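PDB 5XH8: extracellular invertase from Aspergillus kawachii, which probably splits sucrose at its beta-fructofuranoside bond and, with high transfructosylation activity, passes fructosyl units on to build fructooligosaccharides such as 1-kestose. Local coordinates for residues R242-L255 with Q265-V279. Sequence-based numbering, arbitrary orientation.
Sequences RWAFNFETGNVFSL and QIFTTIGTEGSDLPV
Glu273 reaches across to Asn246 and Glu248 with an extended side chain. Its CB lies 3.9 Å from Asn246 O, the carbonyl that accepts the Glu273 backbone N-H. CG, anti to the carbonyl carbon (chi1 -61°), comes to 3.2 Å from Glu248 OE1. The Glu273 carboxylate stacks on that of Glu248, the planes 20° apart, with OE1 of Glu248 and OE2 of Glu273 at 3.5 Å. Glu248 also has a salt bridge from its OE2 to Arg170 and a hydrogen bond between its OE1 and Tyr319 OH. At the tip, Glu273 OE2 takes Asn246 ND2 on its anti lone pair at 2.9 Å, while OE1 is hydrogen-bonded to Thr284 OG1. The side chain of Glu248 lies about 4 Å from a bound glycerol; the paired strands form an antiparallel beta hairpin in the beta-propeller of a family 32 glycosidase. A beta bulge between Glu248 and Asn251 shifts the register where the chain turns its corner at Thr249. Beyond it, Asn251 O is gripped from opposite faces by Thr269 N and Thr268 OG1, the hydroxyl at 2.6 Å. Leu255 CD1 sits over one face of the Phe267 ring, 4.1 Å from its centroid. Phe253 spreads a ring face over Phe267 O and meets Thr269 CG2 at its edge. Near the bulge, Ile270 CD1 makes a CH-pi contact over one face of the Phe247 ring, 3.8 Å from its centroid.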
loop_
_atom_site.group_PDB
_atom_site.type_symbol
_atom_site.label_atom_id
_atom_site.label_comp_id
_atom_site.label_asym_id
_atom_site.label_seq_id
_atom_site.Cartn_x
_atom_site.Cartn_y
_atom_site.Cartn_z
ATOM N N ARG A 242 13.312 -11.077 28.661
ATOM C CA ARG A 242 14.168 -11.056 27.486
ATOM C C ARG A 242 13.637 -10.065 26.446
ATOM O O ARG A 242 12.439 -9.756 26.387
ATOM C CB ARG A 242 14.296 -12.444 26.864
ATOM C CG ARG A 242 14.597 -13.588 27.834
ATOM C CD ARG A 242 15.047 -14.837 27.083
ATOM N NE ARG A 242 16.373 -14.631 26.482
ATOM C CZ ARG A 242 17.556 -14.824 27.095
ATOM N NH1 ARG A 242 17.636 -15.250 28.345
ATOM N NH2 ARG A 242 18.685 -14.568 26.443
ATOM N N TRP A 243 14.562 -9.536 25.653
ATOM C CA TRP A 243 14.222 -8.747 24.484
ATOM C C TRP A 243 13.508 -9.631 23.452
ATOM O O TRP A 243 12.682 -9.149 22.694
ATOM C CB TRP A 243 15.465 -8.099 23.871
ATOM C CG TRP A 243 16.266 -7.197 24.801
ATOM C CD1 TRP A 243 17.635 -7.188 24.950
ATOM C CD2 TRP A 243 15.768 -6.176 25.686
ATOM N NE1 TRP A 243 18.019 -6.225 25.861
ATOM C CE2 TRP A 243 16.898 -5.591 26.331
ATOM C CE3 TRP A 243 14.485 -5.697 26.009
ATOM C CZ2 TRP A 243 16.773 -4.553 27.260
ATOM C CZ3 TRP A 243 14.359 -4.670 26.939
ATOM C CH2 TRP A 243 15.495 -4.103 27.553
ATOM N N ALA A 244 13.859 -10.917 23.431
ATOM C CA ALA A 244 13.065 -11.951 22.805
ATOM C C ALA A 244 12.999 -11.771 21.278
ATOM O O ALA A 244 13.950 -11.218 20.678
ATOM C CB ALA A 244 11.693 -12.037 23.476
ATOM N N PHE A 245 11.923 -12.222 20.634
ATOM C CA PHE A 245 11.930 -12.316 19.161
ATOM C C PHE A 245 11.259 -11.192 18.400
ATOM O O PHE A 245 11.405 -11.102 17.182
ATOM C CB PHE A 245 11.349 -13.641 18.752
ATOM C CG PHE A 245 12.182 -14.823 19.189
ATOM C CD1 PHE A 245 12.016 -15.382 20.448
ATOM C CD2 PHE A 245 13.124 -15.383 18.329
ATOM C CE1 PHE A 245 12.766 -16.481 20.848
ATOM C CE2 PHE A 245 13.890 -16.485 18.722
ATOM C CZ PHE A 245 13.706 -17.036 19.982
ATOM N N ASN A 246 10.524 -10.334 19.100
ATOM C CA ASN A 246 9.766 -9.256 18.455
ATOM C C ASN A 246 9.281 -8.294 19.530
ATOM O O ASN A 246 8.912 -8.735 20.600
ATOM C CB ASN A 246 8.570 -9.852 17.693
ATOM C CG ASN A 246 7.855 -8.828 16.848
ATOM O OD1 ASN A 246 8.426 -8.270 15.909
ATOM N ND2 ASN A 246 6.597 -8.579 17.171
ATOM N N PHE A 247 9.324 -6.990 19.259
ATOM C CA PHE A 247 8.732 -5.987 20.135
ATOM C C PHE A 247 7.310 -5.616 19.654
ATOM O O PHE A 247 7.067 -5.524 18.451
ATOM C CB PHE A 247 9.539 -4.681 20.163
ATOM C CG PHE A 247 10.886 -4.753 20.859
ATOM C CD1 PHE A 247 11.234 -5.776 21.747
ATOM C CD2 PHE A 247 11.805 -3.735 20.631
ATOM C CE1 PHE A 247 12.485 -5.790 22.356
ATOM C CE2 PHE A 247 13.059 -3.746 21.252
ATOM C CZ PHE A 247 13.385 -4.771 22.120
ATOM N N GLU A 248 6.421 -5.374 20.624
ATOM C CA GLU A 248 5.023 -4.981 20.400
ATOM C C GLU A 248 4.696 -3.774 21.289
ATOM O O GLU A 248 5.360 -3.541 22.314
ATOM C CB GLU A 248 4.096 -6.148 20.743
ATOM C CG GLU A 248 4.334 -7.409 19.891
ATOM C CD GLU A 248 3.152 -8.344 19.910
ATOM O OE1 GLU A 248 3.030 -9.117 20.896
ATOM O OE2 GLU A 248 2.309 -8.255 18.964
ATOM N N THR A 249 3.695 -3.007 20.869
ATOM C CA THR A 249 3.090 -1.905 21.645
ATOM C C THR A 249 4.087 -0.961 22.332
ATOM O O THR A 249 3.900 -0.557 23.496
ATOM C CB THR A 249 2.061 -2.435 22.674
ATOM O OG1 THR A 249 2.723 -3.188 23.695
ATOM C CG2 THR A 249 1.037 -3.313 21.976
ATOM N N GLY A 250 5.137 -0.616 21.588
ATOM C CA GLY A 250 6.133 0.345 22.041
ATOM C C GLY A 250 5.484 1.682 22.339
ATOM O O GLY A 250 4.857 2.245 21.466
ATOM N N ASN A 251 5.564 2.131 23.597
ATOM C CA ASN A 251 5.225 3.502 23.977
ATOM C C ASN A 251 6.540 4.233 24.286
ATOM O O ASN A 251 7.440 3.633 24.847
ATOM C CB ASN A 251 4.436 3.538 25.273
ATOM C CG ASN A 251 3.082 2.860 25.193
ATOM O OD1 ASN A 251 2.822 1.929 24.421
ATOM N ND2 ASN A 251 2.243 3.301 26.038
ATOM N N VAL A 252 6.591 5.539 24.029
ATOM C CA VAL A 252 7.747 6.387 24.352
ATOM C C VAL A 252 7.231 7.646 25.052
ATOM O O VAL A 252 6.232 8.262 24.635
ATOM C CB VAL A 252 8.545 6.780 23.086
ATOM C CG1 VAL A 252 9.757 7.633 23.443
ATOM C CG2 VAL A 252 9.012 5.536 22.360
ATOM N N PHE A 253 7.900 7.999 26.146
ATOM C CA PHE A 253 7.484 9.117 27.002
ATOM C C PHE A 253 8.661 9.521 27.882
ATOM O O PHE A 253 9.728 8.890 27.865
ATOM C CB PHE A 253 6.266 8.722 27.864
ATOM C CG PHE A 253 6.452 7.433 28.608
ATOM C CD1 PHE A 253 6.260 6.204 27.971
ATOM C CD2 PHE A 253 6.865 7.439 29.943
ATOM C CE1 PHE A 253 6.465 5.013 28.650
ATOM C CE2 PHE A 253 7.054 6.250 30.625
ATOM C CZ PHE A 253 6.856 5.037 29.986
ATOM N N SER A 254 8.480 10.603 28.615
ATOM C CA SER A 254 9.555 11.158 29.393
ATOM C C SER A 254 9.003 11.661 30.725
ATOM O O SER A 254 7.927 12.270 30.786
ATOM C CB SER A 254 10.298 12.261 28.588
ATOM O OG SER A 254 9.420 13.311 28.193
ATOM N N LEU A 255 9.772 11.403 31.776
ATOM C CA LEU A 255 9.320 11.560 33.158
ATOM C C LEU A 255 10.288 12.380 34.044
ATOM O O LEU A 255 11.499 12.409 33.803
ATOM C CB LEU A 255 9.198 10.160 33.799
ATOM C CG LEU A 255 8.274 9.140 33.121
ATOM C CD1 LEU A 255 8.348 7.783 33.841
ATOM C CD2 LEU A 255 6.862 9.683 33.044
ATOM N N GLN A 265 13.723 12.514 31.763
ATOM C CA GLN A 265 14.307 11.231 31.363
ATOM C C GLN A 265 13.370 10.403 30.493
ATOM O O GLN A 265 12.203 10.295 30.812
ATOM C CB GLN A 265 14.579 10.384 32.594
ATOM C CG GLN A 265 16.023 10.107 32.857
ATOM C CD GLN A 265 16.150 9.434 34.187
ATOM O OE1 GLN A 265 16.207 8.210 34.286
ATOM N NE2 GLN A 265 16.077 10.228 35.223
ATOM N N ILE A 266 13.931 9.737 29.488
ATOM C CA ILE A 266 13.148 9.047 28.460
ATOM C C ILE A 266 13.007 7.551 28.792
ATOM O O ILE A 266 13.985 6.850 29.093
ATOM C CB ILE A 266 13.756 9.276 27.062
ATOM C CG1 ILE A 266 13.550 10.734 26.650
ATOM C CG2 ILE A 266 13.122 8.358 26.011
ATOM C CD1 ILE A 266 14.405 11.177 25.468
ATOM N N PHE A 267 11.771 7.084 28.732
ATOM C CA PHE A 267 11.423 5.684 29.002
ATOM C C PHE A 267 10.594 5.139 27.838
ATOM O O PHE A 267 9.935 5.909 27.127
ATOM C CB PHE A 267 10.558 5.596 30.253
ATOM C CG PHE A 267 11.288 5.850 31.550
ATOM C CD1 PHE A 267 11.522 7.152 31.997
ATOM C CD2 PHE A 267 11.670 4.787 32.364
ATOM C CE1 PHE A 267 12.157 7.386 33.222
ATOM C CE2 PHE A 267 12.309 5.013 33.586
ATOM C CZ PHE A 267 12.555 6.313 34.008
ATOM N N THR A 268 10.610 3.821 27.673
ATOM C CA THR A 268 9.677 3.142 26.772
ATOM C C THR A 268 9.055 1.959 27.515
ATOM O O THR A 268 9.713 1.369 28.390
ATOM C CB THR A 268 10.366 2.678 25.465
ATOM O OG1 THR A 268 9.421 2.019 24.598
ATOM C CG2 THR A 268 11.553 1.745 25.752
ATOM N N THR A 269 7.796 1.648 27.212
ATOM C CA THR A 269 7.217 0.337 27.576
ATOM C C THR A 269 7.008 -0.496 26.308
ATOM O O THR A 269 6.662 0.050 25.251
ATOM C CB THR A 269 5.936 0.433 28.426
ATOM O OG1 THR A 269 4.885 1.093 27.707
ATOM C CG2 THR A 269 6.207 1.208 29.723
ATOM N N ILE A 270 7.265 -1.802 26.413
ATOM C CA ILE A 270 7.135 -2.717 25.279
ATOM C C ILE A 270 6.660 -4.051 25.750
ATOM O O ILE A 270 6.958 -4.445 26.867
ATOM C CB ILE A 270 8.469 -2.996 24.556
ATOM C CG1 ILE A 270 9.609 -3.220 25.563
ATOM C CG2 ILE A 270 8.809 -1.845 23.644
ATOM C CD1 ILE A 270 10.766 -3.959 24.956
ATOM N N GLY A 271 5.931 -4.740 24.879
ATOM C CA GLY A 271 5.717 -6.167 24.998
ATOM C C GLY A 271 6.838 -6.857 24.237
ATOM O O GLY A 271 7.236 -6.403 23.165
ATOM N N THR A 272 7.351 -7.955 24.776
ATOM C CA THR A 272 8.276 -8.791 24.014
ATOM C C THR A 272 7.690 -10.183 23.850
ATOM O O THR A 272 7.113 -10.740 24.789
ATOM C CB THR A 272 9.701 -8.850 24.647
ATOM O OG1 THR A 272 9.732 -9.734 25.767
ATOM C CG2 THR A 272 10.139 -7.500 25.068
ATOM N N GLU A 273 7.833 -10.720 22.636
ATOM C CA GLU A 273 7.311 -12.026 22.273
ATOM C C GLU A 273 8.438 -13.057 22.373
ATOM O O GLU A 273 9.373 -13.047 21.563
ATOM C CB GLU A 273 6.734 -12.016 20.856
ATOM C CG GLU A 273 5.573 -11.053 20.663
ATOM C CD GLU A 273 4.788 -11.374 19.406
ATOM O OE1 GLU A 273 4.080 -12.412 19.405
ATOM O OE2 GLU A 273 4.933 -10.620 18.421
ATOM N N GLY A 274 8.322 -13.929 23.377
ATOM C CA GLY A 274 9.306 -14.966 23.667
ATOM C C GLY A 274 8.885 -16.368 23.293
ATOM O O GLY A 274 7.712 -16.648 22.967
ATOM N N SER A 275 9.870 -17.255 23.345
ATOM C CA SER A 275 9.708 -18.638 22.934
ATOM C C SER A 275 10.786 -19.475 23.589
ATOM O O SER A 275 11.875 -18.974 23.814
ATOM C CB SER A 275 9.888 -18.730 21.428
ATOM O OG SER A 275 9.579 -20.023 20.939
ATOM N N ASP A 276 10.485 -20.739 23.871
ATOM C CA ASP A 276 11.533 -21.762 24.042
ATOM C C ASP A 276 12.073 -22.137 22.684
ATOM O O ASP A 276 11.438 -21.869 21.665
ATOM C CB ASP A 276 10.977 -23.015 24.680
ATOM C CG ASP A 276 10.350 -22.737 25.995
ATOM O OD1 ASP A 276 11.050 -22.159 26.867
ATOM O OD2 ASP A 276 9.152 -23.061 26.136
ATOM N N LEU A 277 13.254 -22.745 22.674
ATOM C CA LEU A 277 13.817 -23.336 21.460
ATOM C C LEU A 277 13.537 -24.846 21.490
ATOM O O LEU A 277 13.541 -25.431 22.572
ATOM C CB LEU A 277 15.315 -23.056 21.370
ATOM C CG LEU A 277 15.698 -21.576 21.288
ATOM C CD1 LEU A 277 17.212 -21.428 21.281
ATOM C CD2 LEU A 277 15.086 -20.906 20.064
ATOM N N PRO A 278 13.223 -25.481 20.358
ATOM C CA PRO A 278 12.962 -24.824 19.092
ATOM C C PRO A 278 11.644 -24.032 19.120
ATOM O O PRO A 278 10.753 -24.313 19.927
ATOM C CB PRO A 278 12.797 -26.003 18.152
ATOM C CG PRO A 278 12.023 -26.975 19.003
ATOM C CD PRO A 278 12.512 -26.778 20.423
ATOM N N VAL A 279 11.541 -23.079 18.208
ATOM C CA VAL A 279 10.350 -22.244 18.076
ATOM C C VAL A 279 9.193 -23.094 17.577
ATOM O O VAL A 279 9.369 -23.904 16.681
ATOM C CB VAL A 279 10.605 -21.107 17.081
ATOM C CG1 VAL A 279 9.312 -20.341 16.781
ATOM C CG2 VAL A 279 11.703 -20.190 17.620
HETATM O O HOH W 1 1.442 -11.167 21.258
HETATM O O HOH W 2 3.823 -0.793 26.123
#